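Local atomic coordinates of M157 (Murid herpesvirus 1, PDB entry 2NYK), a protein that serves as a mouse cytomegalovirus ligand for Ly49 receptors of natural killer cells and has an MHC class I-like fold. Residues R31-I39 and G44-V52; L191-V202 and D225-S236. The protein carries 1 engineered substitution. One frame throughout, in Å; residues are numbered along the deposited sequence.

Contact 1: residues R31-I39 and G44-V52; sequences RGGVHKRTI and GRPVVVWDV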
ATOM      1  N   ARG A  31      11.650  18.436  -9.860  1.00 45.58           N
ATOM      2  CA  ARG A  31      12.636  19.140 -10.707  1.00 46.82           C
ATOM      3  C   ARG A  31      13.978  18.419 -10.641  1.00 47.22           C
ATOM      4  O   ARG A  31      14.557  18.261  -9.550  1.00 47.56           O
ATOM      5  CB  ARG A  31      12.812  20.596 -10.252  1.00 46.94           C
ATOM      6  CG  ARG A  31      11.604  21.481 -10.494  1.00 47.96           C
ATOM      7  CD  ARG A  31      11.751  22.328 -11.773  1.00 49.66           C
ATOM      8  NE  ARG A  31      10.550  23.134 -12.013  1.00 49.62           N
ATOM      9  CZ  ARG A  31      10.035  24.004 -11.140  1.00 49.56           C
ATOM     10  NH1 ARG A  31      10.605  24.182  -9.950  1.00 50.41           N
ATOM     11  NH2 ARG A  31       8.940  24.684 -11.448  1.00 48.47           N
ATOM     12  N   GLY A  32      14.459  17.969 -11.808  1.00 47.66           N
ATOM     13  CA  GLY A  32      15.658  17.137 -11.847  1.00 48.06           C
ATOM     14  C   GLY A  32      15.358  15.735 -12.352  1.00 48.18           C
ATOM     15  O   GLY A  32      16.204  14.839 -12.266  1.00 48.47           O
ATOM     16  N   GLY A  33      14.141  15.555 -12.865  1.00 47.92           N
ATOM     17  CA  GLY A  33      13.748  14.333 -13.556  1.00 47.64           C
ATOM     18  C   GLY A  33      13.349  13.121 -12.728  1.00 47.10           C
ATOM     19  O   GLY A  33      13.070  12.066 -13.294  1.00 47.43           O
ATOM     20  N   VAL A  34      13.335  13.250 -11.401  1.00 46.42           N
ATOM     21  CA  VAL A  34      12.951  12.133 -10.536  1.00 45.57           C
ATOM     22  C   VAL A  34      11.428  12.083 -10.372  1.00 44.79           C
ATOM     23  O   VAL A  34      10.830  12.975  -9.765  1.00 45.09           O
ATOM     24  CB  VAL A  34      13.657  12.185  -9.154  1.00 45.76           C
ATOM     25  CG1 VAL A  34      13.172  11.061  -8.251  1.00 46.07           C
ATOM     26  CG2 VAL A  34      15.165  12.095  -9.323  1.00 46.43           C
ATOM     27  N   HIS A  35      10.813  11.046 -10.942  1.00 43.13           N
ATOM     28  CA  HIS A  35       9.375  10.806 -10.799  1.00 40.73           C
ATOM     29  C   HIS A  35       9.086   9.409 -10.248  1.00 38.77           C
ATOM     30  O   HIS A  35       9.962   8.530 -10.224  1.00 38.06           O
ATOM     31  CB  HIS A  35       8.633  11.017 -12.124  1.00 41.41           C
ATOM     32  CG  HIS A  35       9.121  10.136 -13.232  1.00 43.51           C
ATOM     33  ND1 HIS A  35       8.936   8.767 -13.230  1.00 44.87           N
ATOM     34  CD2 HIS A  35       9.803  10.427 -14.372  1.00 45.17           C
ATOM     35  CE1 HIS A  35       9.479   8.252 -14.322  1.00 45.82           C
ATOM     36  NE2 HIS A  35      10.010   9.238 -15.032  1.00 46.06           N
ATOM     37  N   LYS A  36       7.848   9.217  -9.792  1.00 35.44           N
ATOM     38  CA  LYS A  36       7.408   7.945  -9.269  1.00 33.05           C
ATOM     39  C   LYS A  36       5.891   7.855  -9.351  1.00 30.52           C
ATOM     40  O   LYS A  36       5.191   8.798  -9.011  1.00 28.80           O
ATOM     41  CB  LYS A  36       7.887   7.759  -7.816  1.00 33.22           C
ATOM     42  CG  LYS A  36       7.570   6.384  -7.230  1.00 35.88           C
ATOM     43  CD  LYS A  36       7.980   6.283  -5.752  1.00 40.26           C
ATOM     44  CE  LYS A  36       9.461   5.887  -5.610  1.00 44.18           C
ATOM     45  NZ  LYS A  36       9.941   5.796  -4.182  1.00 46.52           N
ATOM     46  N   ARG A  37       5.413   6.707  -9.811  1.00 28.19           N
ATOM     47  CA  ARG A  37       3.984   6.397  -9.894  1.00 27.10           C
ATOM     48  C   ARG A  37       3.755   5.123  -9.109  1.00 26.09           C
ATOM     49  O   ARG A  37       4.520   4.163  -9.249  1.00 25.02           O
ATOM     50  CB  ARG A  37       3.570   6.153 -11.354  1.00 26.59           C
ATOM     51  CG  ARG A  37       3.569   7.393 -12.227  1.00 27.37           C
ATOM     52  CD  ARG A  37       3.661   6.985 -13.686  1.00 29.79           C
ATOM     53  NE  ARG A  37       5.021   6.603 -14.062  1.00 30.71           N
ATOM     54  CZ  ARG A  37       5.349   5.904 -15.149  1.00 32.85           C
ATOM     55  NH1 ARG A  37       4.412   5.452 -15.990  1.00 32.54           N
ATOM     56  NH2 ARG A  37       6.626   5.655 -15.392  1.00 31.28           N
ATOM     57  N   THR A  38       2.691   5.091  -8.312  1.00 25.00           N
ATOM     58  CA  THR A  38       2.403   3.921  -7.486  1.00 24.97           C
ATOM     59  C   THR A  38       0.915   3.630  -7.372  1.00 24.00           C
ATOM     60  O   THR A  38       0.069   4.517  -7.536  1.00 22.57           O
ATOM     61  CB  THR A  38       2.952   4.044  -6.033  1.00 25.55           C
ATOM     62  OG1 THR A  38       2.260   5.090  -5.348  1.00 25.90           O
ATOM     63  CG2 THR A  38       4.438   4.323  -6.012  1.00 26.03           C
ATOM     64  N   ILE A  39       0.608   2.373  -7.096  1.00 23.06           N
ATOM     65  CA  ILE A  39      -0.762   1.964  -6.840  1.00 23.20           C
ATOM     66  C   ILE A  39      -0.715   1.176  -5.549  1.00 22.75           C
ATOM     67  O   ILE A  39       0.136   0.293  -5.398  1.00 21.07           O
ATOM     68  CB  ILE A  39      -1.335   1.070  -7.953  1.00 23.25           C
ATOM     69  CG1 ILE A  39      -1.381   1.798  -9.302  1.00 23.04           C
ATOM     70  CG2 ILE A  39      -2.779   0.587  -7.577  1.00 23.87           C
ATOM     71  CD1 ILE A  39      -1.752   0.867 -10.407  1.00 19.32           C
ATOM     72  N   GLY A  44      -3.001   0.507   2.023  1.00 22.88           N
ATOM     73  CA  GLY A  44      -1.808  -0.213   2.483  1.00 21.62           C
ATOM     74  C   GLY A  44      -0.583   0.246   1.734  1.00 21.88           C
ATOM     75  O   GLY A  44      -0.597   1.302   1.117  1.00 19.68           O
ATOM     76  N   ARG A  45       0.477  -0.560   1.751  1.00 22.36           N
ATOM     77  CA  ARG A  45       1.702  -0.210   1.028  1.00 22.17           C
ATOM     78  C   ARG A  45       1.466  -0.386  -0.464  1.00 20.59           C
ATOM     79  O   ARG A  45       0.527  -1.063  -0.862  1.00 20.85           O
ATOM     80  CB  ARG A  45       2.859  -1.141   1.445  1.00 23.30           C
ATOM     81  CG  ARG A  45       2.860  -1.575   2.921  1.00 27.65           C
ATOM     82  CD  ARG A  45       3.146  -0.447   3.921  1.00 31.40           C
ATOM     83  NE  ARG A  45       4.433   0.220   3.674  1.00 34.97           N
ATOM     84  CZ  ARG A  45       5.633  -0.158   4.142  1.00 38.25           C
ATOM     85  NH1 ARG A  45       5.799  -1.239   4.917  1.00 36.66           N
ATOM     86  NH2 ARG A  45       6.703   0.569   3.812  1.00 38.40           N
ATOM     87  N   PRO A  46       2.292   0.251  -1.302  1.00 20.28           N
ATOM     88  CA  PRO A  46       2.122   0.083  -2.726  1.00 21.35           C
ATOM     89  C   PRO A  46       2.343  -1.342  -3.204  1.00 20.74           C
ATOM     90  O   PRO A  46       3.231  -2.059  -2.721  1.00 21.33           O
ATOM     91  CB  PRO A  46       3.180   1.011  -3.328  1.00 21.02           C
ATOM     92  CG  PRO A  46       3.357   2.101  -2.258  1.00 22.11           C
ATOM     93  CD  PRO A  46       3.321   1.266  -0.983  1.00 21.89           C
ATOM     94  N   VAL A  47       1.530  -1.736  -4.163  1.00 20.39           N
ATOM     95  CA  VAL A  47       1.659  -3.079  -4.762  1.00 20.99           C
ATOM     96  C   VAL A  47       2.132  -3.003  -6.231  1.00 21.63           C
ATOM     97  O   VAL A  47       2.432  -4.031  -6.866  1.00 21.41           O
ATOM     98  CB  VAL A  47       0.345  -3.876  -4.631  1.00 20.65           C
ATOM     99  CG1 VAL A  47       0.087  -4.220  -3.147  1.00 16.02           C
ATOM    100  CG2 VAL A  47      -0.811  -3.119  -5.231  1.00 20.78           C
ATOM    101  N   VAL A  48       2.203  -1.776  -6.748  1.00 22.17           N
ATOM    102  CA  VAL A  48       2.729  -1.500  -8.100  1.00 22.68           C
ATOM    103  C   VAL A  48       3.512  -0.199  -8.044  1.00 24.19           C
ATOM    104  O   VAL A  48       2.983   0.831  -7.583  1.00 23.45           O
ATOM    105  CB  VAL A  48       1.588  -1.339  -9.168  1.00 23.19           C
ATOM    106  CG1 VAL A  48       2.215  -1.104 -10.583  1.00 22.85           C
ATOM    107  CG2 VAL A  48       0.688  -2.558  -9.208  1.00 21.24           C
ATOM    108  N   VAL A  49       4.773  -0.237  -8.491  1.00 25.21           N
ATOM    109  CA  VAL A  49       5.668   0.925  -8.420  1.00 27.46           C
ATOM    110  C   VAL A  49       6.378   1.158  -9.767  1.00 29.87           C
ATOM    111  O   VAL A  49       7.012   0.240 -10.287  1.00 29.15           O
ATOM    112  CB  VAL A  49       6.758   0.756  -7.320  1.00 27.80           C
ATOM    113  CG1 VAL A  49       7.725   1.947  -7.324  1.00 27.80           C
ATOM    114  CG2 VAL A  49       6.116   0.604  -5.918  1.00 27.26           C
ATOM    115  N   TRP A  50       6.254   2.375 -10.311  1.00 31.71           N
ATOM    116  CA  TRP A  50       7.019   2.802 -11.495  1.00 34.75           C
ATOM    117  C   TRP A  50       8.039   3.826 -11.047  1.00 36.72           C
ATOM    118  O   TRP A  50       7.677   4.958 -10.719  1.00 36.46           O
ATOM    119  CB  TRP A  50       6.124   3.486 -12.525  1.00 35.29           C
ATOM    120  CG  TRP A  50       5.337   2.611 -13.406  1.00 36.23           C
ATOM    121  CD1 TRP A  50       5.731   2.108 -14.607  1.00 36.43           C
ATOM    122  CD2 TRP A  50       3.977   2.182 -13.211  1.00 38.09           C
ATOM    123  NE1 TRP A  50       4.723   1.368 -15.158  1.00 37.76           N
ATOM    124  CE2 TRP A  50       3.631   1.395 -14.325  1.00 38.81           C
ATOM    125  CE3 TRP A  50       3.029   2.365 -12.188  1.00 39.28           C
ATOM    126  CZ2 TRP A  50       2.370   0.782 -14.453  1.00 38.86           C
ATOM    127  CZ3 TRP A  50       1.774   1.776 -12.326  1.00 39.05           C
ATOM    128  CH2 TRP A  50       1.458   0.985 -13.445  1.00 39.26           C
ATOM    129  N   ASP A  51       9.306   3.422 -11.036  1.00 39.43           N
ATOM    130  CA  ASP A  51      10.433   4.306 -10.728  1.00 42.54           C
ATOM    131  C   ASP A  51      11.076   4.923 -11.966  1.00 43.68           C
ATOM    132  O   ASP A  51      11.037   4.349 -13.056  1.00 44.22           O
ATOM    133  CB  ASP A  51      11.495   3.548  -9.920  1.00 42.92           C
ATOM    134  CG  ASP A  51      11.171   3.504  -8.441  1.00 45.25           C
ATOM    135  OD1 ASP A  51      10.911   4.587  -7.869  1.00 48.12           O
ATOM    136  OD2 ASP A  51      11.172   2.402  -7.846  1.00 47.00           O
ATOM    137  N   VAL A  52      11.687   6.091 -11.778  1.00 45.27           N
ATOM    138  CA  VAL A  52      12.397   6.797 -12.846  1.00 46.45           C
ATOM    139  C   VAL A  52      13.473   5.936 -13.527  1.00 46.95           C
ATOM    140  O   VAL A  52      14.060   5.040 -12.906  1.00 47.55           O
ATOM    141  CB  VAL A  52      13.020   8.117 -12.324  1.00 46.88           C
ATOM    142  CG1 VAL A  52      14.106   7.842 -11.259  1.00 47.52           C
ATOM    143  CG2 VAL A  52      13.587   8.935 -13.487  1.00 47.73           C
TER
HETATM  144  O   HOH W   1       7.311   6.910 -12.577  1.00 32.51           O
HETATM  145  O   HOH W   2      11.628   7.038  -8.627  1.00 48.14           O

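Contact 2: residues L191-V202 and D225-S236; sequences LTTCVVTSRSNV and DCQILTVKAPGS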
ATOM      1  N   LEU A 191      20.887  -9.028  23.686  1.00 46.16           N
ATOM      2  CA  LEU A 191      20.578  -8.703  22.290  1.00 46.28           C
ATOM      3  C   LEU A 191      19.380  -9.518  21.786  1.00 45.25           C
ATOM      4  O   LEU A 191      19.519 -10.679  21.398  1.00 45.65           O
ATOM      5  CB  LEU A 191      21.809  -8.960  21.406  1.00 46.81           C
ATOM      6  CG  LEU A 191      22.004  -8.259  20.053  1.00 47.72           C
ATOM      7  CD1 LEU A 191      23.183  -8.924  19.344  1.00 49.71           C
ATOM      8  CD2 LEU A 191      20.758  -8.281  19.142  1.00 49.01           C
ATOM      9  N   THR A 192      18.211  -8.891  21.799  1.00 43.91           N
ATOM     10  CA  THR A 192      16.961  -9.518  21.394  1.00 42.61           C
ATOM     11  C   THR A 192      16.512  -8.968  20.039  1.00 41.79           C
ATOM     12  O   THR A 192      16.600  -7.756  19.795  1.00 41.48           O
ATOM     13  CB  THR A 192      15.885  -9.250  22.453  1.00 42.85           C
ATOM     14  OG1 THR A 192      16.322  -9.795  23.702  1.00 43.99           O
ATOM     15  CG2 THR A 192      14.578  -9.877  22.083  1.00 42.53           C
ATOM     16  N   THR A 193      16.041  -9.862  19.156  1.00 40.26           N
ATOM     17  CA  THR A 193      15.564  -9.437  17.839  1.00 38.57           C
ATOM     18  C   THR A 193      14.205 -10.047  17.536  1.00 37.41           C
ATOM     19  O   THR A 193      13.926 -11.200  17.891  1.00 36.61           O
ATOM     20  CB  THR A 193      16.545  -9.846  16.717  1.00 38.49           C
ATOM     21  OG1 THR A 193      17.887  -9.537  17.125  1.00 39.20           O
ATOM     22  CG2 THR A 193      16.233  -9.087  15.417  1.00 38.84           C
ATOM     23  N   CYS A 194      13.364  -9.267  16.872  1.00 35.22           N
ATOM     24  CA  CYS A 194      12.094  -9.776  16.380  1.00 34.10           C
ATOM     25  C   CYS A 194      11.892  -9.335  14.936  1.00 32.95           C
ATOM     26  O   CYS A 194      11.778  -8.140  14.659  1.00 30.81           O
ATOM     27  CB  CYS A 194      10.939  -9.307  17.263  1.00 34.89           C
ATOM     28  SG  CYS A 194       9.419 -10.190  16.896  1.00 35.86           S
ATOM     29  N   VAL A 195      11.892 -10.307  14.025  1.00 31.44           N
ATOM     30  CA  VAL A 195      11.719 -10.059  12.605  1.00 30.67           C
ATOM     31  C   VAL A 195      10.359 -10.603  12.189  1.00 30.42           C
ATOM     32  O   VAL A 195      10.109 -11.812  12.275  1.00 30.74           O
ATOM     33  CB  VAL A 195      12.827 -10.730  11.753  1.00 31.02           C
ATOM     34  CG1 VAL A 195      12.603 -10.449  10.281  1.00 29.97           C
ATOM     35  CG2 VAL A 195      14.225 -10.288  12.209  1.00 30.79           C
ATOM     36  N   VAL A 196       9.477  -9.706  11.747  1.00 28.89           N
ATOM     37  CA  VAL A 196       8.144 -10.100  11.290  1.00 27.96           C
ATOM     38  C   VAL A 196       8.014  -9.943   9.775  1.00 27.62           C
ATOM     39  O   VAL A 196       8.262  -8.868   9.257  1.00 26.69           O
ATOM     40  CB  VAL A 196       7.059  -9.288  12.040  1.00 28.23           C
ATOM     41  CG1 VAL A 196       5.655  -9.655  11.559  1.00 26.97           C
ATOM     42  CG2 VAL A 196       7.182  -9.531  13.542  1.00 27.34           C
ATOM     43  N   THR A 197       7.636 -11.032   9.095  1.00 27.01           N
ATOM     44  CA  THR A 197       7.478 -11.121   7.647  1.00 26.17           C
ATOM     45  C   THR A 197       6.019 -11.309   7.256  1.00 26.13           C
ATOM     46  O   THR A 197       5.308 -12.186   7.793  1.00 26.58           O
ATOM     47  CB  THR A 197       8.318 -12.313   7.071  1.00 26.85           C
ATOM     48  OG1 THR A 197       9.678 -12.173   7.493  1.00 26.58           O
ATOM     49  CG2 THR A 197       8.280 -12.325   5.540  1.00 28.78           C
ATOM     50  N   SER A 198       5.563 -10.469   6.328  1.00 25.00           N
ATOM     51  CA  SER A 198       4.207 -10.543   5.828  1.00 23.20           C
ATOM     52  C   SER A 198       4.213 -10.432   4.337  1.00 24.00           C
ATOM     53  O   SER A 198       4.949  -9.631   3.764  1.00 21.80           O
ATOM     54  CB  SER A 198       3.371  -9.403   6.433  1.00 24.02           C
ATOM     55  OG  SER A 198       2.073  -9.376   5.885  1.00 22.84           O
ATOM     56  N   ARG A 199       3.372 -11.235   3.691  1.00 24.11           N
ATOM     57  CA  ARG A 199       3.252 -11.192   2.263  1.00 24.84           C
ATOM     58  C   ARG A 199       2.071 -10.303   1.862  1.00 24.42           C
ATOM     59  O   ARG A 199       1.651 -10.315   0.732  1.00 24.18           O
ATOM     60  CB  ARG A 199       3.098 -12.608   1.689  1.00 26.21           C
ATOM     61  CG  ARG A 199       4.307 -13.514   1.989  1.00 30.04           C
ATOM     62  CD  ARG A 199       4.397 -14.689   1.029  1.00 40.35           C
ATOM     63  NE  ARG A 199       3.141 -15.438   0.936  1.00 47.22           N
ATOM     64  CZ  ARG A 199       2.869 -16.358   0.006  1.00 50.54           C
ATOM     65  NH1 ARG A 199       3.772 -16.674  -0.917  1.00 53.94           N
ATOM     66  NH2 ARG A 199       1.697 -16.982   0.010  1.00 50.18           N
ATOM     67  N   SER A 200       1.550  -9.539   2.810  1.00 23.01           N
ATOM     68  CA  SER A 200       0.490  -8.600   2.525  1.00 22.94           C
ATOM     69  C   SER A 200       1.031  -7.176   2.535  1.00 22.05           C
ATOM     70  O   SER A 200       2.129  -6.916   3.040  1.00 22.65           O
ATOM     71  CB  SER A 200      -0.647  -8.758   3.546  1.00 23.38           C
ATOM     72  OG  SER A 200      -1.682  -7.817   3.270  1.00 24.22           O
ATOM     73  N   ASN A 201       0.287  -6.257   1.931  1.00 20.58           N
ATOM     74  CA  ASN A 201       0.645  -4.839   1.938  1.00 20.36           C
ATOM     75  C   ASN A 201      -0.060  -4.121   3.085  1.00 20.74           C
ATOM     76  O   ASN A 201       0.038  -2.908   3.216  1.00 20.05           O
ATOM     77  CB  ASN A 201       0.301  -4.170   0.604  1.00 17.78           C
ATOM     78  CG  ASN A 201      -1.213  -3.981   0.425  1.00 21.12           C
ATOM     79  OD1 ASN A 201      -1.994  -4.918   0.704  1.00 19.88           O
ATOM     80  ND2 ASN A 201      -1.639  -2.774   0.010  1.00 15.36           N
ATOM     81  N   VAL A 202      -0.792  -4.875   3.901  1.00 22.37           N
ATOM     82  CA  VAL A 202      -1.506  -4.303   5.034  1.00 23.62           C
ATOM     83  C   VAL A 202      -0.482  -3.805   6.065  1.00 23.38           C
ATOM     84  O   VAL A 202       0.449  -4.540   6.421  1.00 24.67           O
ATOM     85  CB  VAL A 202      -2.486  -5.348   5.666  1.00 24.06           C
ATOM     86  CG1 VAL A 202      -3.017  -4.836   6.973  1.00 24.89           C
ATOM     87  CG2 VAL A 202      -3.666  -5.633   4.705  1.00 24.49           C
ATOM     88  N   ASP A 225       6.056  -7.124  -2.930  1.00 26.11           N
ATOM     89  CA  ASP A 225       5.716  -8.496  -2.555  1.00 27.48           C
ATOM     90  C   ASP A 225       5.661  -8.830  -1.066  1.00 28.03           C
ATOM     91  O   ASP A 225       5.018  -9.802  -0.695  1.00 28.35           O
ATOM     92  CB  ASP A 225       6.629  -9.487  -3.281  1.00 27.57           C
ATOM     93  CG  ASP A 225       6.299  -9.584  -4.740  1.00 27.96           C
ATOM     94  OD1 ASP A 225       5.126  -9.832  -5.070  1.00 29.35           O
ATOM     95  OD2 ASP A 225       7.193  -9.382  -5.565  1.00 29.58           O
ATOM     96  N   CYS A 226       6.355  -8.082  -0.219  1.00 27.54           N
ATOM     97  CA  CYS A 226       6.351  -8.404   1.198  1.00 30.59           C
ATOM     98  C   CYS A 226       6.898  -7.297   2.089  1.00 28.45           C
ATOM     99  O   CYS A 226       7.526  -6.360   1.630  1.00 27.80           O
ATOM    100  CB  CYS A 226       7.136  -9.695   1.470  1.00 32.05           C
ATOM    101  SG  CYS A 226       8.888  -9.529   1.252  1.00 43.52           S
ATOM    102  N   GLN A 227       6.643  -7.421   3.378  1.00 28.38           N
ATOM    103  CA  GLN A 227       7.152  -6.452   4.337  1.00 27.51           C
ATOM    104  C   GLN A 227       7.935  -7.193   5.377  1.00 27.54           C
ATOM    105  O   GLN A 227       7.497  -8.239   5.873  1.00 27.27           O
ATOM    106  CB  GLN A 227       6.015  -5.736   5.022  1.00 27.71           C
ATOM    107  CG  GLN A 227       5.004  -5.051   4.121  1.00 28.98           C
ATOM    108  CD  GLN A 227       3.966  -4.377   4.961  1.00 29.78           C
ATOM    109  OE1 GLN A 227       4.269  -3.450   5.727  1.00 29.99           O
ATOM    110  NE2 GLN A 227       2.745  -4.884   4.895  1.00 28.14           N
ATOM    111  N   ILE A 228       9.098  -6.661   5.722  1.00 26.39           N
ATOM    112  CA  ILE A 228       9.902  -7.263   6.757  1.00 27.01           C
ATOM    113  C   ILE A 228      10.217  -6.175   7.766  1.00 27.76           C
ATOM    114  O   ILE A 228      10.963  -5.219   7.475  1.00 26.83           O
ATOM    115  CB  ILE A 228      11.180  -7.940   6.197  1.00 27.45           C
ATOM    116  CG1 ILE A 228      10.802  -9.003   5.139  1.00 26.47           C
ATOM    117  CG2 ILE A 228      12.024  -8.520   7.351  1.00 25.65           C
ATOM    118  CD1 ILE A 228      11.988  -9.702   4.485  1.00 28.88           C
ATOM    119  N   LEU A 229       9.616  -6.314   8.949  1.00 27.43           N
ATOM    120  CA  LEU A 229       9.825  -5.353  10.022  1.00 29.44           C
ATOM    121  C   LEU A 229      10.629  -5.988  11.148  1.00 30.96           C
ATOM    122  O   LEU A 229      10.249  -7.030  11.702  1.00 30.61           O
ATOM    123  CB  LEU A 229       8.487  -4.790  10.528  1.00 29.64           C
ATOM    124  CG  LEU A 229       7.850  -3.617   9.766  1.00 32.03           C
ATOM    125  CD1 LEU A 229       7.488  -3.927   8.281  1.00 30.73           C
ATOM    126  CD2 LEU A 229       6.605  -3.168  10.533  1.00 35.18           C
ATOM    127  N   THR A 230      11.769  -5.371  11.451  1.00 31.86           N
ATOM    128  CA  THR A 230      12.707  -5.894  12.441  1.00 32.71           C
ATOM    129  C   THR A 230      12.834  -4.887  13.585  1.00 33.49           C
ATOM    130  O   THR A 230      12.974  -3.695  13.347  1.00 33.01           O
ATOM    131  CB  THR A 230      14.109  -6.105  11.819  1.00 33.11           C
ATOM    132  OG1 THR A 230      14.021  -6.947  10.659  1.00 34.45           O
ATOM    133  CG2 THR A 230      15.094  -6.708  12.831  1.00 33.27           C
ATOM    134  N   VAL A 231      12.755  -5.382  14.820  1.00 34.28           N
ATOM    135  CA  VAL A 231      12.961  -4.580  16.017  1.00 34.93           C
ATOM    136  C   VAL A 231      14.013  -5.281  16.870  1.00 36.24           C
ATOM    137  O   VAL A 231      13.838  -6.440  17.292  1.00 34.84           O
ATOM    138  CB  VAL A 231      11.654  -4.329  16.835  1.00 35.12           C
ATOM    139  CG1 VAL A 231      10.943  -5.611  17.123  1.00 36.46           C
ATOM    140  CG2 VAL A 231      11.965  -3.631  18.172  1.00 34.99           C
ATOM    141  N   LYS A 232      15.126  -4.588  17.082  1.00 37.82           N
ATOM    142  CA  LYS A 232      16.151  -5.085  17.976  1.00 39.91           C
ATOM    143  C   LYS A 232      16.450  -4.094  19.073  1.00 41.05           C
ATOM    144  O   LYS A 232      16.465  -2.872  18.857  1.00 40.13           O
ATOM    145  CB  LYS A 232      17.414  -5.539  17.242  1.00 40.49           C
ATOM    146  CG  LYS A 232      18.074  -4.539  16.340  1.00 43.47           C
ATOM    147  CD  LYS A 232      18.968  -5.302  15.330  1.00 48.39           C
ATOM    148  CE  LYS A 232      19.870  -4.268  14.586  1.00 52.23           C
ATOM    149  NZ  LYS A 232      20.670  -5.030  13.537  1.00 53.62           N
ATOM    150  N   ALA A 233      16.644  -4.646  20.269  1.00 42.25           N
ATOM    151  CA  ALA A 233      16.949  -3.854  21.436  1.00 43.80           C
ATOM    152  C   ALA A 233      18.179  -4.477  22.082  1.00 45.10           C
ATOM    153  O   ALA A 233      18.087  -5.559  22.669  1.00 44.95           O
ATOM    154  CB  ALA A 233      15.769  -3.835  22.377  1.00 43.42           C
ATOM    155  N   PRO A 234      19.348  -3.825  21.912  1.00 46.33           N
ATOM    156  CA  PRO A 234      20.594  -4.304  22.500  1.00 47.50           C
ATOM    157  C   PRO A 234      20.503  -4.245  24.020  1.00 48.37           C
ATOM    158  O   PRO A 234      19.936  -3.275  24.570  1.00 48.57           O
ATOM    159  CB  PRO A 234      21.641  -3.300  21.985  1.00 47.55           C
ATOM    160  CG  PRO A 234      20.850  -2.052  21.682  1.00 47.12           C
ATOM    161  CD  PRO A 234      19.547  -2.572  21.149  1.00 46.71           C
ATOM    162  N   GLY A 235      21.036  -5.275  24.688  1.00 49.18           N
ATOM    163  CA  GLY A 235      21.016  -5.323  26.149  1.00 50.11           C
ATOM    164  C   GLY A 235      19.604  -5.404  26.703  1.00 50.58           C
ATOM    165  O   GLY A 235      19.351  -5.010  27.845  1.00 50.76           O
ATOM    166  N   SER A 236      18.682  -5.898  25.876  1.00 50.74           N
ATOM    167  CA  SER A 236      17.306  -6.154  26.292  1.00 50.86           C
ATOM    168  C   SER A 236      17.100  -7.628  26.621  1.00 50.74           C
ATOM    169  O   SER A 236      17.684  -8.519  25.944  1.00 50.81           O
ATOM    170  CB  SER A 236      16.328  -5.739  25.193  1.00 51.11           C
ATOM    171  OG  SER A 236      15.017  -6.267  25.421  1.00 51.46           O
TER

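Contact 1: residues R31-I39 and G44-V52
Arg37 and Trp50 meet face to face across an antiparallel hairpin, the guanidinium lying on the indole with centres 4.2 Å apart and planes at 23°. The cation is off-centre: CZ lies 33° off the normal of the five-membered ring, near CB and CG, and NH1 stands over the face toward its rim. NH2 reaches Trp50 CB at 3.6 Å. Arginine suits this place because its flat, polarisable group can cover an aromatic face and still bond at its edge: NE gives a hydrogen bond to a water that also donates to Trp50 O and pairs with His35 ND1. A bend at chi3 (-77°) turns the guanidinium onto CB and the pyrrole side of the indole. At the tryptophan's rim, Ile39 CD1 touches Trp50 CZ3 at 4.1 Å. Ile39 CB and Val48 CB lie side by side, 4.0 Å apart. At the hairpin's other end Val52 CB stands over the centre of the His35 ring, a CH-pi contact. On the reverse face Lys36 lies alongside Asp51, but their salt bridge is long, NZ to OD1 4.0 Å; the carboxylate's main partner is Lys58, whose NZ bridges to OD2. Val47 and Val48 form a classic beta bulge, both donating to Ile39 O, with Val47 N at 2.8 Å. The Arg37–Trp50 face packs under helix 71-90, where Tyr73 and Leu76 meet the indole; Trp164 of helix 157-173 touches Val47 and Val48, and strand 21-30 continues the sheet beside strand 35-41.

Contact 2: residues L191-V202 and D225-S236
Strands 192-198 and 227-233 are antiparallel neighbours in what is probably the counterpart of the MHC class I alpha3 domain, an immunoglobulin-like sandwich, and Cys194 meets Val231 in the middle of the pair. Cys194 CB packs on Val231 CG1 at 3.7 Å, while SG, anti to the backbone N (chi1 -168°), forms the disulfide to Cys241, consistent with the bond that links the two sheets of such a domain. Val196 and Leu229 share this inward face, where branched apolar residues fill the interior. On the other face Val195 CG1 meets Ile228 CG2 at 3.6 Å, and Val195 lies alongside Thr230, whose CG2 also meets Thr193 CG2 at 3.7 Å; beta-branched residues suit such extended strands. Gln227, straight at chi2 (-179°), reaches past the strand end, and NE2 donates to Ser200 O and to Val202 O, each at 2.8 Å. Both acceptors lie near the amide plane, although NE2 stands above each carbonyl plane. At the far end Thr192 OG1 donates to the O of Ser236 (2.9 Å), which ends the type II turn begun at Ala233. With both its N-H groups used and OE1 taking a bond from Arg45, the buried Gln227 amide is fixed in rotation and satisfies carbonyls that the strand pairing leaves behind.

From the N terminus, contact 1 comes first: residues 31-39 and 44-52 close a short hairpin over only four intervening residues, at one side of the platform sheet. The chain then runs through helix 71-90, the remaining platform strands and helix 157-173 before contact 2 closes a wider loop, in which strands 204-208 and 217-222 lie between segments 191-202 and 225-236. The two contacts are in series, neither nested nor crossed, with centres about 24 Å apart. They nevertheless touch where platform and immunoglobulin-like domain meet: Arg45 N lies 2.8 Å from Asn201 O, a probable hydrogen bond, and Val47 CG1 packs against Asn201 CB at 3.8 Å. The hairpin bend of contact 1 thus abuts the loop after strand 192-198.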